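PDB 4OPF: Nrps/pks from Streptomyces albus, which is a ketosynthase domain of the oxazolomycin polyketide assembly line that probably takes acyl chains from carrier proteins, perhaps without extending them. Local coordinates for residues 76-80 with 112-116; 93-98 with 418-424; 246-250 with 405-409; 292-296 with 393-397; 353-359 with 378-384. All blocks are in the same frame, centred on the assembly; numbering follows the deposited sequence. Where two conformers were deposited one is given.

Contact 1 (76-80 with 112-116)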
# COMPACT_ATOMS: atom_id res chain seq x y z
N ALA A 76 -8.52 4.92 25.40
CA ALA A 76 -8.83 5.75 24.22
C ALA A 76 -8.36 5.14 22.89
O ALA A 76 -8.60 5.71 21.85
CB ALA A 76 -8.21 7.12 24.39
N MSE A 77 -7.67 4.02 22.90
CA MSE A 77 -7.21 3.44 21.68
C MSE A 77 -8.23 2.45 21.12
O MSE A 77 -8.97 1.80 21.85
CB MSE A 77 -5.92 2.66 21.87
CG MSE A 77 -4.81 3.73 21.86
SE MSE A 77 -3.27 2.90 22.75
CE MSE A 77 -2.78 1.66 21.31
N ASP A 78 -8.16 2.27 19.81
CA ASP A 78 -8.85 1.17 19.16
C ASP A 78 -8.34 -0.16 19.76
O ASP A 78 -7.14 -0.46 19.70
CB ASP A 78 -8.61 1.28 17.65
CG ASP A 78 -9.25 0.16 16.83
OD1 ASP A 78 -9.92 -0.75 17.39
OD2 ASP A 78 -9.04 0.21 15.59
N PRO A 79 -9.25 -0.99 20.26
CA PRO A 79 -8.76 -2.27 20.79
C PRO A 79 -8.09 -3.18 19.79
O PRO A 79 -7.31 -4.04 20.20
CB PRO A 79 -10.02 -2.94 21.39
CG PRO A 79 -11.18 -2.06 21.04
CD PRO A 79 -10.64 -0.70 20.67
N GLN A 80 -8.36 -3.00 18.49
CA GLN A 80 -7.63 -3.73 17.46
C GLN A 80 -6.14 -3.40 17.54
O GLN A 80 -5.32 -4.26 17.27
CB GLN A 80 -8.17 -3.40 16.07
CG GLN A 80 -9.65 -3.74 15.86
CD GLN A 80 -10.14 -3.41 14.45
OE1 GLN A 80 -10.64 -4.29 13.77
NE2 GLN A 80 -10.01 -2.13 14.02
N GLY A 112 -3.55 -5.36 7.39
CA GLY A 112 -4.87 -5.35 6.81
C GLY A 112 -5.88 -5.16 7.91
O GLY A 112 -5.96 -5.95 8.84
N GLY A 113 -6.66 -4.12 7.83
CA GLY A 113 -7.57 -3.83 8.89
C GLY A 113 -8.31 -2.53 8.67
O GLY A 113 -7.91 -1.69 7.87
N ARG A 114 -9.42 -2.41 9.37
CA ARG A 114 -10.30 -1.27 9.20
C ARG A 114 -10.19 -0.41 10.43
O ARG A 114 -10.47 -0.85 11.53
CB ARG A 114 -11.77 -1.74 9.03
CG ARG A 114 -12.78 -0.58 8.90
CD ARG A 114 -14.11 -1.03 8.28
NE ARG A 114 -13.91 -1.48 6.87
CZ ARG A 114 -13.92 -2.75 6.43
NH1 ARG A 114 -14.11 -3.79 7.26
NH2 ARG A 114 -13.71 -3.01 5.13
N SER A 115 -9.76 0.80 10.21
CA SER A 115 -9.50 1.76 11.23
C SER A 115 -10.81 2.34 11.64
O SER A 115 -11.73 2.44 10.83
CB SER A 115 -8.64 2.87 10.62
OG SER A 115 -7.53 2.27 9.91
N ARG A 116 -10.93 2.72 12.89
CA ARG A 116 -12.16 3.35 13.38
C ARG A 116 -11.89 4.79 13.76
O ARG A 116 -11.13 5.47 13.05
CB ARG A 116 -12.79 2.52 14.52
CG ARG A 116 -11.96 2.31 15.77
CD ARG A 116 -11.94 3.50 16.74
NE ARG A 116 -12.16 3.07 18.14
CZ ARG A 116 -11.71 3.68 19.24
NH1 ARG A 116 -11.98 3.16 20.43
NH2 ARG A 116 -10.98 4.79 19.18
O HOH W 1 -10.39 -4.51 11.04

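Contact 2 (93-98 with 418-424)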
# COMPACT_ATOMS: atom_id res chain seq x y z
N CYS A 93 8.29 -13.65 19.47
CA CYS A 93 8.55 -14.83 20.33
C CYS A 93 8.62 -16.12 19.51
O CYS A 93 9.56 -16.90 19.65
CB CYS A 93 7.45 -14.98 21.37
SG CYS A 93 7.60 -13.62 22.57
N ASP A 94 7.63 -16.34 18.67
CA ASP A 94 7.60 -17.59 17.88
C ASP A 94 8.82 -17.70 16.96
O ASP A 94 9.34 -18.79 16.76
CB ASP A 94 6.34 -17.63 17.02
CG ASP A 94 6.28 -18.87 16.11
OD1 ASP A 94 6.12 -19.97 16.66
OD2 ASP A 94 6.38 -18.73 14.87
N ALA A 95 9.27 -16.57 16.39
CA ALA A 95 10.44 -16.52 15.51
C ALA A 95 11.75 -16.67 16.26
O ALA A 95 12.80 -16.88 15.65
CB ALA A 95 10.49 -15.19 14.75
N GLY A 96 11.70 -16.53 17.57
CA GLY A 96 12.85 -16.63 18.41
C GLY A 96 13.61 -15.33 18.57
O GLY A 96 14.77 -15.37 18.98
N TYR A 97 12.98 -14.18 18.33
CA TYR A 97 13.66 -12.87 18.48
C TYR A 97 13.04 -12.13 19.66
O TYR A 97 11.82 -12.04 19.76
CB TYR A 97 13.53 -11.98 17.22
CG TYR A 97 14.37 -12.43 16.08
CD1 TYR A 97 13.87 -13.33 15.16
CD2 TYR A 97 15.68 -11.99 15.94
CE1 TYR A 97 14.66 -13.79 14.10
CE2 TYR A 97 16.48 -12.42 14.89
CZ TYR A 97 15.98 -13.34 13.98
OH TYR A 97 16.78 -13.79 12.97
N ALA A 98 13.86 -11.58 20.53
CA ALA A 98 13.36 -10.65 21.56
C ALA A 98 13.21 -9.28 20.87
O ALA A 98 13.91 -8.99 19.91
CB ALA A 98 14.36 -10.56 22.74
N ARG A 418 16.91 -21.72 15.38
CA ARG A 418 16.70 -20.68 16.37
C ARG A 418 15.46 -21.22 17.06
O ARG A 418 14.60 -21.80 16.42
CB ARG A 418 16.35 -19.35 15.69
CG ARG A 418 16.66 -18.10 16.50
CD ARG A 418 16.40 -16.84 15.70
NE ARG A 418 17.55 -15.94 15.66
CZ ARG A 418 17.83 -14.95 16.53
NH1 ARG A 418 18.91 -14.22 16.33
NH2 ARG A 418 17.06 -14.66 17.58
N ALA A 419 15.35 -21.06 18.36
CA ALA A 419 14.26 -21.69 19.10
C ALA A 419 13.24 -20.62 19.44
O ALA A 419 13.63 -19.50 19.75
CB ALA A 419 14.81 -22.30 20.39
N PRO A 420 11.96 -20.97 19.47
CA PRO A 420 10.97 -20.02 19.93
C PRO A 420 11.21 -19.54 21.37
O PRO A 420 11.66 -20.32 22.19
CB PRO A 420 9.65 -20.79 19.81
CG PRO A 420 10.01 -22.25 19.81
CD PRO A 420 11.43 -22.35 19.35
N LEU A 421 10.94 -18.28 21.68
CA LEU A 421 10.98 -17.83 23.06
C LEU A 421 9.62 -18.10 23.65
O LEU A 421 8.61 -18.08 22.95
CB LEU A 421 11.32 -16.34 23.13
CG LEU A 421 12.60 -15.98 22.40
CD1 LEU A 421 12.88 -14.48 22.44
CD2 LEU A 421 13.77 -16.69 23.04
N ASP A 422 9.58 -18.34 24.96
CA ASP A 422 8.32 -18.25 25.72
C ASP A 422 7.62 -16.87 25.59
O ASP A 422 8.26 -15.81 25.65
CB ASP A 422 8.60 -18.47 27.23
CG ASP A 422 8.92 -19.93 27.59
OD1 ASP A 422 8.48 -20.88 26.89
OD2 ASP A 422 9.63 -20.11 28.61
N ARG A 423 6.30 -16.89 25.47
CA ARG A 423 5.50 -15.68 25.53
C ARG A 423 5.61 -15.10 26.93
O ARG A 423 5.46 -15.81 27.87
CB ARG A 423 4.05 -16.01 25.27
CG ARG A 423 3.74 -16.43 23.86
CD ARG A 423 2.32 -17.00 23.82
NE ARG A 423 1.86 -16.98 22.46
CZ ARG A 423 0.60 -16.82 22.06
NH1 ARG A 423 -0.40 -16.65 22.96
NH2 ARG A 423 0.35 -16.81 20.73
N PRO A 424 5.86 -13.82 27.08
CA PRO A 424 5.78 -13.32 28.46
C PRO A 424 4.38 -13.45 29.04
O PRO A 424 3.40 -13.50 28.29
CB PRO A 424 6.14 -11.85 28.33
CG PRO A 424 5.79 -11.51 26.93
CD PRO A 424 6.04 -12.73 26.10
O HOH W 2 16.03 -17.76 20.00

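Contact 3 (246-250 with 405-409)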
# COMPACT_ATOMS: atom_id res chain seq x y z
N HIS A 246 8.81 -21.74 8.61
CA HIS A 246 7.54 -22.45 8.64
C HIS A 246 6.99 -22.79 7.27
O HIS A 246 6.31 -23.78 7.10
CB HIS A 246 6.49 -21.58 9.32
CG HIS A 246 6.77 -21.30 10.76
ND1 HIS A 246 7.11 -22.27 11.66
CD2 HIS A 246 6.75 -20.14 11.46
CE1 HIS A 246 7.28 -21.73 12.85
NE2 HIS A 246 7.02 -20.44 12.76
N ALA A 247 7.20 -21.90 6.33
CA ALA A 247 6.81 -22.10 4.95
C ALA A 247 7.47 -21.02 4.12
O ALA A 247 8.07 -20.08 4.66
CB ALA A 247 5.30 -22.09 4.80
N VAL A 248 7.36 -21.15 2.82
CA VAL A 248 7.89 -20.20 1.89
C VAL A 248 6.76 -19.64 1.03
O VAL A 248 6.00 -20.39 0.37
CB VAL A 248 8.95 -20.88 1.00
CG1 VAL A 248 9.52 -19.94 -0.04
CG2 VAL A 248 10.08 -21.38 1.88
N LEU A 249 6.70 -18.31 0.96
CA LEU A 249 5.84 -17.62 -0.02
C LEU A 249 6.55 -17.55 -1.35
O LEU A 249 7.64 -16.97 -1.44
CB LEU A 249 5.46 -16.23 0.46
CG LEU A 249 4.69 -15.36 -0.53
CD1 LEU A 249 3.29 -15.86 -0.70
CD2 LEU A 249 4.65 -13.94 0.02
N LYS A 250 5.95 -18.15 -2.37
CA LYS A 250 6.61 -18.31 -3.66
C LYS A 250 6.13 -17.24 -4.61
O LYS A 250 6.88 -16.81 -5.42
CB LYS A 250 6.27 -19.65 -4.32
CG LYS A 250 6.61 -20.87 -3.51
CD LYS A 250 8.06 -21.12 -3.50
CE LYS A 250 8.44 -21.80 -4.79
NZ LYS A 250 9.90 -21.59 -4.89
N ALA A 405 -2.23 -16.14 -3.40
CA ALA A 405 -0.87 -16.40 -2.96
C ALA A 405 -0.59 -17.89 -3.09
O ALA A 405 -1.47 -18.72 -2.81
CB ALA A 405 -0.70 -15.96 -1.52
N VAL A 406 0.65 -18.21 -3.45
CA VAL A 406 1.16 -19.57 -3.57
C VAL A 406 2.28 -19.77 -2.55
O VAL A 406 3.23 -19.01 -2.51
CB VAL A 406 1.70 -19.83 -4.99
CG1 VAL A 406 2.25 -21.23 -5.13
CG2 VAL A 406 0.58 -19.66 -6.00
N LEU A 407 2.15 -20.81 -1.72
CA LEU A 407 3.05 -21.15 -0.64
C LEU A 407 3.58 -22.60 -0.73
O LEU A 407 2.88 -23.49 -1.27
CB LEU A 407 2.30 -20.96 0.64
CG LEU A 407 1.83 -19.54 0.90
CD1 LEU A 407 0.45 -19.55 1.46
CD2 LEU A 407 2.78 -18.95 1.94
N ALA A 408 4.81 -22.82 -0.24
CA ALA A 408 5.51 -24.09 -0.31
C ALA A 408 5.95 -24.47 1.09
O ALA A 408 6.29 -23.59 1.92
CB ALA A 408 6.73 -24.01 -1.22
N GLY A 409 5.97 -25.77 1.35
CA GLY A 409 6.52 -26.31 2.56
C GLY A 409 8.04 -26.21 2.51
O GLY A 409 8.60 -26.06 1.44

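Contact 4 (292-296 with 393-397)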
# COMPACT_ATOMS: atom_id res chain seq x y z
N ILE A 292 -5.96 -25.72 -2.34
CA ILE A 292 -6.33 -24.33 -2.40
C ILE A 292 -7.33 -24.02 -1.27
O ILE A 292 -8.41 -24.62 -1.18
CB ILE A 292 -6.98 -24.02 -3.73
CG1 ILE A 292 -6.01 -24.42 -4.86
CG2 ILE A 292 -7.37 -22.58 -3.85
CD1 ILE A 292 -6.56 -24.18 -6.20
N GLU A 293 -6.95 -23.08 -0.42
CA GLU A 293 -7.87 -22.39 0.47
C GLU A 293 -8.63 -21.35 -0.39
O GLU A 293 -8.11 -20.30 -0.73
CB GLU A 293 -7.10 -21.75 1.61
CG GLU A 293 -7.90 -20.76 2.50
CD GLU A 293 -8.90 -21.41 3.46
OE1 GLU A 293 -8.83 -22.68 3.59
OE2 GLU A 293 -9.76 -20.65 4.07
N THR A 294 -9.89 -21.65 -0.66
CA THR A 294 -10.70 -20.95 -1.61
C THR A 294 -11.24 -19.65 -0.99
O THR A 294 -11.27 -19.48 0.22
CB THR A 294 -11.93 -21.79 -2.03
OG1 THR A 294 -12.74 -22.10 -0.87
CG2 THR A 294 -11.51 -23.09 -2.67
N ASN A 295 -11.72 -18.77 -1.85
CA ASN A 295 -12.40 -17.57 -1.43
C ASN A 295 -13.67 -17.87 -0.68
O ASN A 295 -13.94 -17.28 0.36
CB ASN A 295 -12.74 -16.72 -2.62
CG ASN A 295 -13.36 -15.42 -2.20
OD1 ASN A 295 -12.82 -14.71 -1.37
ND2 ASN A 295 -14.55 -15.14 -2.71
N ALA A 296 -14.47 -18.76 -1.22
CA ALA A 296 -15.62 -19.28 -0.51
C ALA A 296 -16.60 -18.20 -0.13
O ALA A 296 -16.88 -17.96 1.03
CB ALA A 296 -15.18 -20.09 0.70
N VAL A 393 -3.92 -19.70 -1.68
CA VAL A 393 -4.92 -19.01 -0.89
C VAL A 393 -5.47 -17.89 -1.72
O VAL A 393 -4.75 -17.13 -2.30
CB VAL A 393 -4.34 -18.41 0.37
CG1 VAL A 393 -5.48 -17.84 1.24
CG2 VAL A 393 -3.65 -19.45 1.21
N SER A 394 -6.79 -17.78 -1.77
CA SER A 394 -7.46 -16.78 -2.54
C SER A 394 -8.27 -15.90 -1.66
O SER A 394 -8.89 -16.36 -0.71
CB SER A 394 -8.44 -17.45 -3.47
OG SER A 394 -7.73 -18.11 -4.50
N SER A 395 -8.37 -14.64 -2.05
CA SER A 395 -9.34 -13.75 -1.46
C SER A 395 -9.86 -12.77 -2.49
O SER A 395 -9.09 -11.98 -3.02
CB SER A 395 -8.65 -12.99 -0.31
OG SER A 395 -9.62 -12.25 0.39
N PHE A 396 -11.16 -12.82 -2.80
CA PHE A 396 -11.77 -12.06 -3.85
C PHE A 396 -12.86 -11.24 -3.17
O PHE A 396 -13.85 -11.78 -2.74
CB PHE A 396 -12.39 -12.94 -4.88
CG PHE A 396 -11.50 -14.00 -5.47
CD1 PHE A 396 -10.14 -13.84 -5.63
CD2 PHE A 396 -12.06 -15.16 -5.93
CE1 PHE A 396 -9.37 -14.81 -6.23
CE2 PHE A 396 -11.32 -16.13 -6.51
CZ PHE A 396 -9.97 -15.98 -6.66
N ALA A 397 -12.63 -9.95 -3.01
CA ALA A 397 -13.49 -9.08 -2.23
C ALA A 397 -14.55 -8.45 -3.09
O ALA A 397 -14.31 -8.11 -4.22
CB ALA A 397 -12.64 -8.01 -1.58
O HOH W 3 -16.17 -12.62 -1.86

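Contact 5 (353-359 with 378-384)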
# COMPACT_ATOMS: atom_id res chain seq x y z
N ARG A 353 2.37 -31.15 7.28
CA ARG A 353 2.14 -32.05 6.14
C ARG A 353 0.82 -32.79 6.25
O ARG A 353 0.77 -34.02 6.22
CB ARG A 353 3.31 -33.04 5.99
CG ARG A 353 4.62 -32.30 5.82
CD ARG A 353 5.85 -33.18 5.88
NE ARG A 353 7.02 -32.30 5.85
CZ ARG A 353 8.30 -32.69 5.76
NH1 ARG A 353 8.62 -33.98 5.70
NH2 ARG A 353 9.27 -31.77 5.74
N ALA A 354 -0.26 -32.06 6.37
CA ALA A 354 -1.55 -32.67 6.46
C ALA A 354 -2.60 -31.78 5.85
O ALA A 354 -2.48 -30.54 5.86
CB ALA A 354 -1.91 -32.98 7.91
N ILE A 355 -3.64 -32.43 5.36
CA ILE A 355 -4.81 -31.73 4.88
C ILE A 355 -5.90 -31.88 5.92
O ILE A 355 -6.17 -32.95 6.37
CB ILE A 355 -5.24 -32.29 3.54
CG1 ILE A 355 -4.08 -32.03 2.56
CG2 ILE A 355 -6.52 -31.58 3.09
CD1 ILE A 355 -4.44 -32.12 1.12
N VAL A 356 -6.49 -30.75 6.31
CA VAL A 356 -7.56 -30.74 7.26
C VAL A 356 -8.93 -30.94 6.61
O VAL A 356 -9.10 -30.74 5.41
CB VAL A 356 -7.57 -29.47 8.04
CG1 VAL A 356 -6.23 -29.28 8.69
CG2 VAL A 356 -7.94 -28.27 7.17
N PRO A 357 -9.91 -31.36 7.41
CA PRO A 357 -11.24 -31.58 6.86
C PRO A 357 -11.87 -30.29 6.36
O PRO A 357 -11.69 -29.23 6.95
CB PRO A 357 -12.07 -32.09 8.04
CG PRO A 357 -11.14 -32.32 9.15
CD PRO A 357 -9.77 -31.86 8.78
N PHE A 358 -12.64 -30.41 5.30
CA PHE A 358 -13.57 -29.40 4.90
C PHE A 358 -14.96 -29.70 5.46
O PHE A 358 -15.46 -30.83 5.33
CB PHE A 358 -13.62 -29.33 3.40
CG PHE A 358 -14.63 -28.37 2.87
CD1 PHE A 358 -14.50 -27.02 3.09
CD2 PHE A 358 -15.73 -28.83 2.17
CE1 PHE A 358 -15.43 -26.13 2.60
CE2 PHE A 358 -16.66 -27.93 1.65
CZ PHE A 358 -16.52 -26.58 1.87
N LEU A 359 -15.59 -28.70 6.07
CA LEU A 359 -16.87 -28.90 6.75
C LEU A 359 -18.13 -28.84 5.86
O LEU A 359 -19.00 -29.68 5.97
CB LEU A 359 -16.98 -27.96 7.96
CG LEU A 359 -16.36 -28.46 9.26
CD1 LEU A 359 -14.89 -28.82 9.07
CD2 LEU A 359 -16.47 -27.39 10.35
N GLU A 378 -11.66 -32.73 0.93
CA GLU A 378 -11.30 -33.72 1.92
C GLU A 378 -12.25 -33.66 3.11
O GLU A 378 -12.57 -32.58 3.60
CB GLU A 378 -9.86 -33.50 2.37
CG GLU A 378 -9.26 -34.60 3.22
CD GLU A 378 -9.64 -36.03 2.76
OE1 GLU A 378 -9.15 -36.48 1.70
OE2 GLU A 378 -10.39 -36.71 3.48
N ARG A 379 -12.70 -34.79 3.58
CA ARG A 379 -13.59 -34.83 4.71
C ARG A 379 -12.84 -35.24 5.98
O ARG A 379 -13.37 -35.09 7.07
CB ARG A 379 -14.70 -35.81 4.45
CG ARG A 379 -15.52 -35.56 3.17
CD ARG A 379 -16.53 -34.44 3.41
NE ARG A 379 -17.02 -33.83 2.17
CZ ARG A 379 -17.68 -32.66 2.10
NH1 ARG A 379 -17.95 -31.94 3.19
NH2 ARG A 379 -18.06 -32.22 0.90
N ALA A 380 -11.63 -35.79 5.87
CA ALA A 380 -10.90 -36.24 7.05
C ALA A 380 -9.58 -35.49 7.19
O ALA A 380 -9.12 -34.87 6.26
CB ALA A 380 -10.61 -37.71 6.94
N LEU A 381 -8.95 -35.57 8.36
CA LEU A 381 -7.55 -35.24 8.49
C LEU A 381 -6.70 -36.29 7.79
O LEU A 381 -6.70 -37.41 8.18
CB LEU A 381 -7.14 -35.24 9.96
CG LEU A 381 -5.70 -34.76 10.25
CD1 LEU A 381 -5.44 -33.32 9.81
CD2 LEU A 381 -5.44 -34.93 11.75
N THR A 382 -5.94 -35.93 6.78
CA THR A 382 -5.18 -36.94 6.08
C THR A 382 -3.75 -36.47 5.96
O THR A 382 -3.49 -35.29 5.90
CB THR A 382 -5.70 -37.16 4.63
OG1 THR A 382 -5.15 -36.16 3.80
CG2 THR A 382 -7.18 -37.04 4.54
N PRO A 383 -2.81 -37.42 5.94
CA PRO A 383 -1.45 -37.03 5.66
C PRO A 383 -1.38 -36.46 4.26
O PRO A 383 -2.27 -36.68 3.45
CB PRO A 383 -0.65 -38.35 5.79
CG PRO A 383 -1.66 -39.45 5.88
CD PRO A 383 -2.91 -38.83 6.40
N TRP A 384 -0.36 -35.67 3.99
CA TRP A 384 -0.28 -35.02 2.71
C TRP A 384 -0.30 -36.13 1.66
O TRP A 384 0.32 -37.14 1.83
CB TRP A 384 0.99 -34.15 2.60
CG TRP A 384 0.92 -33.04 1.54
CD1 TRP A 384 1.40 -33.11 0.28
CD2 TRP A 384 0.31 -31.74 1.66
NE1 TRP A 384 1.15 -31.96 -0.37
CE2 TRP A 384 0.49 -31.09 0.45
CE3 TRP A 384 -0.31 -31.05 2.70
CZ2 TRP A 384 0.03 -29.83 0.21
CZ3 TRP A 384 -0.76 -29.76 2.47
CH2 TRP A 384 -0.56 -29.16 1.24

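Contact 1 (76-80 with 112-116)
The R116 guanidinium lays one face against the backbone of D78, whose CA is centred over that plane, 3.8 Å from R116 CZ; at its edge comes A76 O, 3.7 Å from R116 NH2. The D78 carboxylate lies within 9° of parallel to this group but is slid past it; with D78 OD1 4.5 Å from R116 NE the opposite charges probably attract weakly, no N-H being aimed at the oxygen. R116 is poorly ordered. The Q80 amide is gripped far more firmly. Its NE2 donates in the amide plane to R114 O at 2.8 Å and to the syn lone pair of D78 OD2 at 3.0 Å, the D78 CG standing opposite its backbone N (chi1 179°) to bring the carboxylate there. Q80 OE1 accepts from L189 N and from a water that in turn accepts from R114 N. Glutamine suits this place because one flat group both donates and accepts. D78 is the N-cap of helix 79-95: its OD1 accepts from Q80 N, and its OD2 also binds Y138 OH. D78 and Q80 both rest on L139 of helix 138-147, and G112 closes strand 107-112 with backbone bonds to strand 181-188.

Contact 2 (93-98 with 418-424)
C93 O and L421 N join where helix 79-95 ends in a Schellman motif, with G96 at positive phi. C93 O is filled twice: G96 N, from the helix's own closing turn, and L421 N, at 2.8 Å, reach it from opposite faces of its plane. Glycine is required at 96, since a CB there would collide with A419 O and with the preceding carbonyl. G96 O is also doubly served. R418 NH2 donates to it at 2.8 Å, the oxygen lying in the guanidinium plane although the nitrogen stands above the carbonyl plane, and a water bridges it to A419 O. A bend at chi3 (-126°) lays the R418 guanidinium flat on the Y97 ring, planes 14° apart and R418 CZ 3.7 Å from the ring centroid, a stacked cation-pi pair. R418 NH2 has a second mate in E101, Y97 OH bonds D243, and the D94 carboxylate is shared by R244, M14 N and H246. A leucine in place of R418 would remove the donor and the charge, and would probably leave G96 O one donor short, E101 without its salt-bridge partner and the Y97 ring without its flat cover. Around these polar atoms the apolar groups close up: C93 SG lies 4.0 Å from P424 CD, and L421 CD1 4.2 Å from A98 CB.

Contact 3 (246-250 with 405-409)
K250 turns its CG opposite its own carbonyl carbon (chi1 -57°), and bends at the next two torsions fold the chain over A408, where K250 CG sits 3.9 Å from A408 CB. L249 chooses differently: its CG stands opposite the backbone N (chi1 174°), which swings CD1 across the strand gap to within 4.1 Å of A405 CB. From the facing strand L407 answers with CD2, 4.1 Å from L249 CB. These groups ride on an antiparallel ladder, which joins the first and last strands in the second half of a thiolase fold. V248 and A408 form a hydrogen-bonded pair, with both bonds, V248 N to A408 O and A408 N to V248 O, 2.8 Å long; L249 and L407 are the non-hydrogen-bonded pair beside it, and K250 N continues the ladder to V406 O at 2.9 Å. A247, L249, A405 and L407 share one face of the sheet, where A247 and L407 touch helix 338-352. V248, K250, V406 and A408 line the other, with A282 of helix 268-282 against K250 and V406. The small A408 suits its place: its CB lies under the folded lysine methylenes. Backbone bonds thus hold the strands together while aliphatic groups pack on both faces, and the one lysine can lend its methylenes as apolar cover because its NZ is paired in a salt bridge with D8.

Contact 4 (292-296 with 393-397)
N295 reaches across to F396 with CG opposite its backbone N (chi1 -176°), and each atom along the chain finds something. CB packs obliquely against the ring, 3.7 Å from F396 CD2. CG lies near F396 CB and CG. OD1 accepts from F396 N at 2.9 Å in a nearly straight bond (N-H...O 174°), although the donor stands well above the amide plane instead of on a lone pair. ND2 donates to a water 3.1 Å away, which itself donates to F396 O at 2.6 Å. OD1 thereby satisfies a strand N-H beyond the end of strand 291-293, past the parallel pairing in which S394 N donates to E293 O at 3.0 Å. Without the amide, as with an alanine here, F396 N would probably lack its acceptor and the bridging water would have one partner fewer. In the E293-V393 parallel bridge the two side chains run side by side, E293 CG 4.0 Å from V393 CG1, before the glutamate bends off to K345 and V327 N. E306 fixes the turn by accepting from the backbone N of N295 and of A296, while A397 touches C160 nearby. By sequence this loop corresponds to the ketosynthase segment that usually contributes a histidine to the Cys-His-His active site; N295 appears to occupy that histidine's place, consistent with a ketosynthase that binds acyl chains without condensing them.

Contact 5 (353-359 with 378-384)
I355 is the chief knob, wedged between W384 and E378: its CG1 lies 3.9 Å from W384 CE3, its CG2 3.9 Å from E378 CB, and both neighbours cross it at about a right angle. A branched residue suits the slot, because its two arms serve two walls at once. On the other side L381, with CG opposite its backbone N (chi1 -174°), dips CD1 into the notch between A354 and V356, 4.0 Å from A354 CB. The small A354 fits, its CB only 3.4 Å from T382 O. Farther along, the P357 ring lies against the backbone of 379-381, its CB 3.4 Å from R379 O. I355 and T382 hold the strands in register as a hydrogen-bonded antiparallel pair; F358 N to E378 O, 2.8 Å, and W384 N to R353 O clip the two ends. R379 NH1 passes beside F358 to bond S360 O. The little two-stranded sheet follows directly on helix 338-352, which closes in a Schellman motif at R353. I355 and W384 lean back on M349 of that helix, and V356 and L381 meet W28 and S32 of helix 24-33.

Contacts 3 and 4 are buried and belong to one sheet: strands 401-408 and 390-396 are neighbours in it, joined by V393 N and A405 O, with L407 and V393 in packing touch. Contacts 1, 2 and 5 are only partly buried. Contacts 1 and 2 use the two ends of helix 79-95, one an aspartate cap, the other a Schellman turn, their centres 26 Å apart. Contacts 2 and 3 meet through D94 and H246. Toward the surface charged and water-linked groups do much of the work; contact 3 rests mainly on a backbone ladder and aliphatic chains, contact 4 adds buried polar groups, and contact 5 mixes strand pairing with apolar interlocking.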